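Local coordinates for DUF115 domain-containing protein (Magnetospirillum magneticum AMB-1, PDB 5MU5) that is a Maf-type glycosyltransferase involved in the formation of bacterial flagella, probably by transferring sugars to flagellin, at residues L47-E50 with F55-G58; D67-T72 with L135-E140; F154-H159 with V214-P219. One frame throughout, in Å; residues are numbered along the deposited sequence.

Contact 1 (L47-E50 with F55-G58); sequences LDVE and FLYG
Asp48 holds CG anti to its own nitrogen (chi1 -157°), which aims the carboxylate at the chain of 55-58. On the other segment, Phe55 keeps CG anti to the carbonyl carbon, and its ring lies against Glu50. The two segments belong to an antiparallel beta hairpin. Glu50 and Phe55 form a non-hydrogen-bonded pair, with CA atoms 4.6 Å apart. One step further on, Leu56 N bonds to Val49 O at 3.0 Å. Beyond this point 55-58 is no longer strand, and Asp48 takes over the pairing. Its OD1 accepts Tyr57 N at 3.0 Å in a nearly straight bond (175° at the hydrogen). Its OD2 accepts Gly58 N at 2.9 Å. Both nitrogens arrive on the syn sides of the carboxylate. Val49 N also reaches Asp48 OD1, at 2.7 Å, from the anti side and from the face opposite to Tyr57 N. The Phe55 ring flanks these bonds. Glu50 CG sits over one face of the Phe55 ring in a CH-pi contact, 4.0 Å from the centroid. Asp48 OD2 lies at the edge of that ring, in its plane, 3.4 Å from Phe55 CD2. The acid end of Glu50 turns away and bonds to Gly53 N in the hairpin turn, while Tyr57 OH bonds to Leu131 N. Three backbone N-H groups therefore grip the buried carboxylate of Asp48. They fix its rotation, and they would be expected to stabilise its negative charge.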
loop_
_atom_site.group_PDB
_atom_site.type_symbol
_atom_site.label_atom_id
_atom_site.label_comp_id
_atom_site.label_asym_id
_atom_site.label_seq_id
_atom_site.Cartn_x
_atom_site.Cartn_y
_atom_site.Cartn_z
ATOM N N LEU A 47 -0.375 -41.284 13.926
ATOM C CA LEU A 47 0.922 -40.703 14.213
ATOM C C LEU A 47 0.690 -39.443 15.040
ATOM O O LEU A 47 -0.281 -38.725 14.816
ATOM C CB LEU A 47 1.696 -40.397 12.931
ATOM C CG LEU A 47 2.276 -41.619 12.211
ATOM C CD1 LEU A 47 2.815 -41.197 10.855
ATOM C CD2 LEU A 47 3.368 -42.291 13.040
ATOM N N ASP A 48 1.579 -39.198 16.000
ATOM C CA ASP A 48 1.449 -38.074 16.913
ATOM C C ASP A 48 2.835 -37.532 17.248
ATOM O O ASP A 48 3.835 -38.198 17.003
ATOM C CB ASP A 48 0.712 -38.524 18.187
ATOM C CG ASP A 48 0.049 -37.365 18.942
ATOM O OD1 ASP A 48 0.341 -36.182 18.653
ATOM O OD2 ASP A 48 -0.797 -37.625 19.830
ATOM N N VAL A 49 2.885 -36.313 17.776
ATOM C CA VAL A 49 4.136 -35.675 18.194
ATOM C C VAL A 49 4.195 -35.559 19.716
ATOM O O VAL A 49 3.380 -34.873 20.331
ATOM C CB VAL A 49 4.298 -34.289 17.567
ATOM C CG1 VAL A 49 5.631 -33.681 17.957
ATOM C CG2 VAL A 49 4.197 -34.386 16.054
ATOM N N GLU A 50 5.153 -36.264 20.314
ATOM C CA GLU A 50 5.326 -36.279 21.754
ATOM C C GLU A 50 6.547 -35.453 22.125
ATOM O O GLU A 50 7.515 -35.391 21.381
ATOM C CB GLU A 50 5.447 -37.721 22.251
ATOM C CG GLU A 50 5.583 -37.886 23.767
ATOM C CD GLU A 50 7.023 -37.792 24.253
ATOM O OE1 GLU A 50 7.918 -38.342 23.577
ATOM O OE2 GLU A 50 7.266 -37.174 25.314
ATOM N N PHE A 55 1.408 -34.586 24.195
ATOM C CA PHE A 55 1.077 -35.010 22.844
ATOM C C PHE A 55 0.345 -33.899 22.110
ATOM O O PHE A 55 -0.500 -33.229 22.681
ATOM C CB PHE A 55 0.219 -36.270 22.901
ATOM C CG PHE A 55 0.978 -37.495 23.333
ATOM C CD1 PHE A 55 1.534 -37.577 24.605
ATOM C CD2 PHE A 55 1.132 -38.576 22.470
ATOM C CE1 PHE A 55 2.239 -38.704 25.005
ATOM C CE2 PHE A 55 1.830 -39.709 22.865
ATOM C CZ PHE A 55 2.384 -39.773 24.133
ATOM N N LEU A 56 0.678 -33.697 20.840
ATOM C CA LEU A 56 0.014 -32.683 20.036
ATOM C C LEU A 56 -1.464 -33.012 19.909
ATOM O O LEU A 56 -2.302 -32.203 20.254
ATOM C CB LEU A 56 0.669 -32.558 18.651
ATOM C CG LEU A 56 -0.046 -31.666 17.621
ATOM C CD1 LEU A 56 -0.268 -30.270 18.163
ATOM C CD2 LEU A 56 0.763 -31.584 16.334
ATOM N N TYR A 57 -1.773 -34.216 19.444
ATOM C CA TYR A 57 -3.152 -34.619 19.243
ATOM C C TYR A 57 -3.757 -35.353 20.439
ATOM O O TYR A 57 -4.888 -35.091 20.820
ATOM C CB TYR A 57 -3.252 -35.451 17.962
ATOM C CG TYR A 57 -2.925 -34.615 16.745
ATOM C CD1 TYR A 57 -3.849 -33.698 16.247
ATOM C CD2 TYR A 57 -1.688 -34.715 16.113
ATOM C CE1 TYR A 57 -3.556 -32.905 15.159
ATOM C CE2 TYR A 57 -1.390 -33.938 15.009
ATOM C CZ TYR A 57 -2.328 -33.029 14.542
ATOM O OH TYR A 57 -2.041 -32.249 13.464
ATOM N N GLY A 58 -3.010 -36.268 21.041
ATOM C CA GLY A 58 -3.548 -37.070 22.145
ATOM C C GLY A 58 -4.576 -38.048 21.602
ATOM O O GLY A 58 -4.810 -38.086 20.389
#

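Contact 2 (D67-T72 with L135-E140); sequences DMATRT and LPILLE
Ile137 and Ala69 carry this helix-to-helix packing, with Leu138 beside them. Helix 134-142 is the crossover of a beta-alpha-beta unit. It links the neighbouring strands 123-127 and 146-150 of a parallel sheet whose strand order is Rossmann-like. Helix 61-71 lies alongside it. The axes of segments 67-71 and 135-140 approach to 9.0 Å and run almost parallel, at 8°. Ala69 is the hub of the contact, and its CA and that of Leu138 are only 6.2 Å apart. Its CB points at the other helix and touches two branches there. Ile137 CG2 comes to 3.8 Å from Ala69 CB. Leu138 CD2 meets the same methyl, Ala69 CB, at 3.9 Å. The CG2 branch of Ile137 stands anti to the backbone N (chi1 of CG1 -62°), and this sets it against the backbone of helix 61-71. Leu138 starts out alongside the interface, and only its CD2 branch reaches across. Phe213 of strand 211-214 packs on both Ala69 and Leu138, so it joins the helix pair to the sheet. The carbonyl of Ala69 bonds to Gln141 NE2, which adds a polar tie to helix 134-142. No hydrogen bond joins the two segments themselves. Thr70 OG1 instead bonds to Glu66 O in its own helix. Farther out, the CD1 methyl of Ile137 lies 4.0 Å from Thr70 OG1, and its CG2 methyl lies 3.9 Å from Thr70 N.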
loop_
_atom_site.group_PDB
_atom_site.type_symbol
_atom_site.label_atom_id
_atom_site.label_comp_id
_atom_site.label_asym_id
_atom_site.label_seq_id
_atom_site.Cartn_x
_atom_site.Cartn_y
_atom_site.Cartn_z
ATOM N N ASP A 67 -12.823 -33.861 11.998
ATOM C CA ASP A 67 -14.253 -33.568 12.088
ATOM C C ASP A 67 -14.508 -32.069 12.014
ATOM O O ASP A 67 -15.508 -31.633 11.444
ATOM C CB ASP A 67 -14.884 -34.156 13.380
ATOM C CG ASP A 67 -15.056 -35.690 13.325
ATOM O OD1 ASP A 67 -15.002 -36.269 12.215
ATOM O OD2 ASP A 67 -15.237 -36.325 14.392
ATOM N N MET A 68 -13.619 -31.279 12.608
ATOM C CA MET A 68 -13.743 -29.828 12.536
ATOM C C MET A 68 -13.605 -29.341 11.105
ATOM O O MET A 68 -14.344 -28.456 10.701
ATOM C CB MET A 68 -12.717 -29.134 13.413
ATOM C CG MET A 68 -13.035 -29.277 14.880
ATOM S SD MET A 68 -11.774 -28.554 15.942
ATOM C CE MET A 68 -11.843 -26.824 15.451
ATOM N N ALA A 69 -12.678 -29.924 10.346
ATOM C CA ALA A 69 -12.474 -29.542 8.949
ATOM C C ALA A 69 -13.701 -29.909 8.125
ATOM O O ALA A 69 -14.161 -29.131 7.304
ATOM C CB ALA A 69 -11.218 -30.200 8.377
ATOM N N THR A 70 -14.245 -31.095 8.367
ATOM C CA THR A 70 -15.472 -31.531 7.703
ATOM C C THR A 70 -16.686 -30.662 8.050
ATOM O O THR A 70 -17.459 -30.287 7.180
ATOM C CB THR A 70 -15.786 -32.970 8.117
ATOM O OG1 THR A 70 -14.713 -33.806 7.689
ATOM C CG2 THR A 70 -17.107 -33.447 7.515
ATOM N N ARG A 71 -16.839 -30.355 9.330
ATOM C CA ARG A 71 -18.000 -29.612 9.841
ATOM C C ARG A 71 -18.023 -28.119 9.455
ATOM O O ARG A 71 -19.089 -27.515 9.420
ATOM C CB ARG A 71 -18.031 -29.767 11.381
ATOM C CG ARG A 71 -19.020 -28.899 12.131
ATOM C CD ARG A 71 -18.835 -28.938 13.650
ATOM N NE ARG A 71 -17.697 -28.154 14.170
ATOM C CZ ARG A 71 -17.683 -26.820 14.378
ATOM N NH1 ARG A 71 -18.741 -26.047 14.066
ATOM N NH2 ARG A 71 -16.584 -26.239 14.887
ATOM N N THR A 72 -16.863 -27.526 9.161
ATOM C CA THR A 72 -16.766 -26.079 8.933
ATOM C C THR A 72 -16.693 -25.635 7.469
ATOM O O THR A 72 -16.295 -24.506 7.173
ATOM C CB THR A 72 -15.552 -25.486 9.688
ATOM O OG1 THR A 72 -14.350 -26.203 9.360
ATOM C CG2 THR A 72 -15.781 -25.557 11.154
ATOM N N LEU A 135 -5.469 -31.035 6.155
ATOM C CA LEU A 135 -5.232 -30.600 4.752
ATOM C C LEU A 135 -5.985 -31.312 3.640
ATOM O O LEU A 135 -6.632 -30.659 2.842
ATOM C CB LEU A 135 -3.737 -30.594 4.407
ATOM C CG LEU A 135 -2.920 -29.453 4.985
ATOM C CD1 LEU A 135 -1.472 -29.617 4.549
ATOM C CD2 LEU A 135 -3.450 -28.095 4.556
ATOM N N PRO A 136 -5.881 -32.640 3.557
ATOM C CA PRO A 136 -6.637 -33.303 2.506
ATOM C C PRO A 136 -8.077 -32.826 2.453
ATOM O O PRO A 136 -8.570 -32.496 1.388
ATOM C CB PRO A 136 -6.598 -34.777 2.916
ATOM C CG PRO A 136 -5.401 -34.928 3.786
ATOM C CD PRO A 136 -5.107 -33.588 4.387
ATOM N N ILE A 137 -8.735 -32.770 3.604
ATOM C CA ILE A 137 -10.154 -32.394 3.680
ATOM C C ILE A 137 -10.420 -30.947 3.245
ATOM O O ILE A 137 -11.314 -30.700 2.449
ATOM C CB ILE A 137 -10.721 -32.620 5.104
ATOM C CG1 ILE A 137 -10.653 -34.107 5.470
ATOM C CG2 ILE A 137 -12.170 -32.130 5.194
ATOM C CD1 ILE A 137 -10.828 -34.406 6.948
ATOM N N LEU A 138 -9.643 -29.999 3.762
ATOM C CA LEU A 138 -9.817 -28.582 3.416
ATOM C C LEU A 138 -9.568 -28.336 1.919
ATOM O O LEU A 138 -10.267 -27.562 1.282
ATOM C CB LEU A 138 -8.872 -27.698 4.257
ATOM C CG LEU A 138 -9.027 -27.697 5.788
ATOM C CD1 LEU A 138 -7.877 -26.949 6.471
ATOM C CD2 LEU A 138 -10.341 -27.068 6.176
ATOM N N LEU A 139 -8.579 -29.025 1.362
ATOM C CA LEU A 139 -8.242 -28.892 -0.055
ATOM C C LEU A 139 -9.343 -29.407 -0.948
ATOM O O LEU A 139 -9.704 -28.758 -1.931
ATOM C CB LEU A 139 -6.931 -29.619 -0.365
ATOM C CG LEU A 139 -5.728 -28.992 0.355
ATOM C CD1 LEU A 139 -4.479 -29.849 0.179
ATOM C CD2 LEU A 139 -5.475 -27.556 -0.085
ATOM N N GLU A 140 -9.896 -30.560 -0.588
ATOM C CA GLU A 140 -10.999 -31.149 -1.342
ATOM C C GLU A 140 -12.259 -30.269 -1.293
ATOM O O GLU A 140 -12.973 -30.161 -2.276
ATOM C CB GLU A 140 -11.299 -32.568 -0.822
ATOM C CG GLU A 140 -12.203 -33.396 -1.729
ATOM C CD GLU A 140 -13.672 -32.997 -1.654
ATOM O OE1 GLU A 140 -14.161 -32.617 -0.558
ATOM O OE2 GLU A 140 -14.350 -33.073 -2.701
#

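Contact 3 (F154-H159 with V214-P219); sequences FDFLYH and VAYNSP
Phe156 on helix 154-160 and Tyr216 on the loop after strand 211-214 make the whole contact with their rings. The helix follows strand 146-150, so both partners sit at the C-terminal ends of the parallel strands. From CB, which points at the loop, the Phe156 side chain runs with CG anti to the carbonyl carbon (chi1 -63°). This swings the ring off the helix and toward the loop, with the hairpin beside it. One flank, CD2 and CE2, is turned to Tyr216. Phe156 CD2 lies 3.8 Å from Tyr216 CE2. Phe156 CE2, the next atom along, makes the closest approach, 3.7 Å from Tyr216 CZ, which lies in the plane of the Phe156 ring. The hydroxyl oxygen of Tyr216 is also 3.8 Å from Phe156 CE2. Leu56 CD2 lies over one face of the Phe156 ring, with CZ its nearest ring atom, and Val49 CG1 meets the edge on the far flank, at CE1.

The rings form an offset edge-to-face pair. Their planes stand at 89° and their centroids are 5.4 Å apart. The offset is toward the hydroxyl end of Tyr216. Tyr216 reaches this place with CG between its backbone N and carbonyl carbon (chi1 51°), a less roomy setting. Its OH is hydrogen-bonded to Glu151 OE2, just before helix 154-160, which would limit movement of the phenol. A triethylene glycol, probably from the crystallisation liquor, lies about 4 Å from the side chain of Phe156 (nearest atoms). The chemistry is dispersion plus the weak attraction of polarised C-H groups for an electron-rich phenol, whose hydroxyl finds its hydrogen-bond partner outside the pair.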
loop_
_atom_site.group_PDB
_atom_site.type_symbol
_atom_site.label_atom_id
_atom_site.label_comp_id
_atom_site.label_asym_id
_atom_site.label_seq_id
_atom_site.Cartn_x
_atom_site.Cartn_y
_atom_site.Cartn_z
ATOM N N PHE A 154 8.777 -25.603 13.780
ATOM C CA PHE A 154 9.368 -26.251 12.627
ATOM C C PHE A 154 9.367 -27.766 12.739
ATOM O O PHE A 154 9.350 -28.455 11.725
ATOM C CB PHE A 154 10.787 -25.757 12.395
ATOM C CG PHE A 154 11.351 -26.175 11.062
ATOM C CD1 PHE A 154 10.982 -25.508 9.912
ATOM C CD2 PHE A 154 12.238 -27.244 10.959
ATOM C CE1 PHE A 154 11.499 -25.883 8.688
ATOM C CE2 PHE A 154 12.745 -27.629 9.735
ATOM C CZ PHE A 154 12.371 -26.949 8.596
ATOM N N ASP A 155 9.385 -28.288 13.963
ATOM C CA ASP A 155 9.302 -29.729 14.152
ATOM C C ASP A 155 8.063 -30.320 13.523
ATOM O O ASP A 155 8.119 -31.398 12.930
ATOM C CB ASP A 155 9.348 -30.116 15.634
ATOM C CG ASP A 155 10.748 -30.022 16.221
ATOM O OD1 ASP A 155 11.641 -29.386 15.598
ATOM O OD2 ASP A 155 10.950 -30.613 17.307
ATOM N N PHE A 156 6.945 -29.622 13.641
ATOM C CA PHE A 156 5.698 -30.114 13.076
ATOM C C PHE A 156 5.776 -30.240 11.558
ATOM O O PHE A 156 5.308 -31.219 10.990
ATOM C CB PHE A 156 4.506 -29.234 13.480
ATOM C CG PHE A 156 4.225 -29.208 14.971
ATOM C CD1 PHE A 156 4.797 -30.142 15.842
ATOM C CD2 PHE A 156 3.326 -28.274 15.500
ATOM C CE1 PHE A 156 4.513 -30.109 17.198
ATOM C CE2 PHE A 156 3.045 -28.242 16.862
ATOM C CZ PHE A 156 3.636 -29.158 17.708
ATOM N N LEU A 157 6.366 -29.257 10.901
ATOM C CA LEU A 157 6.542 -29.350 9.456
ATOM C C LEU A 157 7.441 -30.545 9.139
ATOM O O LEU A 157 7.148 -31.330 8.243
ATOM C CB LEU A 157 7.165 -28.071 8.891
ATOM C CG LEU A 157 7.445 -28.126 7.389
ATOM C CD1 LEU A 157 6.144 -28.209 6.587
ATOM C CD2 LEU A 157 8.271 -26.919 6.965
ATOM N N TYR A 158 8.525 -30.672 9.896
ATOM C CA TYR A 158 9.474 -31.752 9.700
ATOM C C TYR A 158 8.810 -33.110 9.846
ATOM O O TYR A 158 8.982 -33.957 8.996
ATOM C CB TYR A 158 10.645 -31.616 10.675
ATOM C CG TYR A 158 11.646 -32.732 10.569
ATOM C CD1 TYR A 158 12.660 -32.688 9.621
ATOM C CD2 TYR A 158 11.578 -33.839 11.411
ATOM C CE1 TYR A 158 13.571 -33.716 9.516
ATOM C CE2 TYR A 158 12.483 -34.882 11.304
ATOM C CZ TYR A 158 13.491 -34.797 10.361
ATOM O OH TYR A 158 14.417 -35.804 10.233
ATOM N N HIS A 159 8.031 -33.307 10.914
ATOM C CA HIS A 159 7.309 -34.571 11.114
ATOM C C HIS A 159 6.202 -34.766 10.105
ATOM O O HIS A 159 5.848 -35.901 9.831
ATOM C CB HIS A 159 6.669 -34.647 12.498
ATOM C CG HIS A 159 7.648 -34.696 13.612
ATOM N ND1 HIS A 159 8.683 -35.601 13.641
ATOM C CD2 HIS A 159 7.745 -33.973 14.753
ATOM C CE1 HIS A 159 9.385 -35.430 14.749
ATOM N NE2 HIS A 159 8.831 -34.454 15.446
ATOM N N VAL A 214 -7.533 -23.157 12.234
ATOM C CA VAL A 214 -6.540 -23.204 13.274
ATOM C C VAL A 214 -6.294 -24.686 13.534
ATOM O O VAL A 214 -7.207 -25.407 13.905
ATOM C CB VAL A 214 -7.034 -22.451 14.532
ATOM C CG1 VAL A 214 -6.116 -22.699 15.722
ATOM C CG2 VAL A 214 -7.142 -20.952 14.245
ATOM N N ALA A 215 -5.058 -25.141 13.322
ATOM C CA ALA A 215 -4.743 -26.580 13.398
ATOM C C ALA A 215 -4.697 -27.169 14.802
ATOM O O ALA A 215 -4.982 -28.330 14.973
ATOM C CB ALA A 215 -3.438 -26.884 12.667
ATOM N N TYR A 216 -4.290 -26.387 15.784
ATOM C CA TYR A 216 -4.224 -26.839 17.157
ATOM C C TYR A 216 -4.390 -25.610 18.021
ATOM O O TYR A 216 -4.418 -24.477 17.501
ATOM C CB TYR A 216 -2.913 -27.567 17.448
ATOM C CG TYR A 216 -1.653 -26.823 17.037
ATOM C CD1 TYR A 216 -1.044 -25.912 17.894
ATOM C CD2 TYR A 216 -1.060 -27.051 15.808
ATOM C CE1 TYR A 216 0.112 -25.240 17.534
ATOM C CE2 TYR A 216 0.087 -26.375 15.432
ATOM C CZ TYR A 216 0.673 -25.475 16.303
ATOM O OH TYR A 216 1.813 -24.816 15.945
ATOM N N ASN A 217 -4.539 -25.819 19.324
ATOM C CA ASN A 217 -4.796 -24.709 20.243
ATOM C C ASN A 217 -3.540 -23.963 20.591
ATOM O O ASN A 217 -2.534 -24.559 20.978
ATOM C CB ASN A 217 -5.477 -25.184 21.524
ATOM C CG ASN A 217 -6.968 -25.373 21.348
ATOM O OD1 ASN A 217 -7.583 -24.862 20.391
ATOM N ND2 ASN A 217 -7.564 -26.114 22.275
ATOM N N SER A 218 -3.615 -22.647 20.453
ATOM C CA SER A 218 -2.485 -21.787 20.685
ATOM C C SER A 218 -2.990 -20.380 20.806
ATOM O O SER A 218 -3.623 -19.896 19.900
ATOM C CB SER A 218 -1.522 -21.848 19.488
ATOM O OG SER A 218 -0.613 -20.771 19.537
ATOM N N PRO A 219 -2.709 -19.705 21.919
ATOM C CA PRO A 219 -3.043 -18.265 21.925
ATOM C C PRO A 219 -2.426 -17.492 20.701
ATOM O O PRO A 219 -3.065 -16.614 20.103
ATOM C CB PRO A 219 -2.437 -17.773 23.248
ATOM C CG PRO A 219 -2.190 -19.002 24.063
ATOM C CD PRO A 219 -1.922 -20.112 23.100
#

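In the fold
All three contacts lie in the Maf N-terminal region, on the same side of the chain's centre. Contacts 1 and 3 touch, with centres about 10 Å apart: Val49 also meets His159, and Leu56 also meets Tyr216. They join the hairpin to the C-terminal ends of the parallel strands. Contact 2 stands apart, its centre about 19 Å from that of contact 1 and about 17 Å from that of contact 3. Contacts 2 and 3 share the sheet, since 135-140 and 154-159 lie on helices flanking strand 146-150 in sequence. Contacts 1 and 2 are partly buried, and contact 3 is at the surface. Contact 1 is chiefly polar, contact 2 aliphatic and contact 3 aromatic.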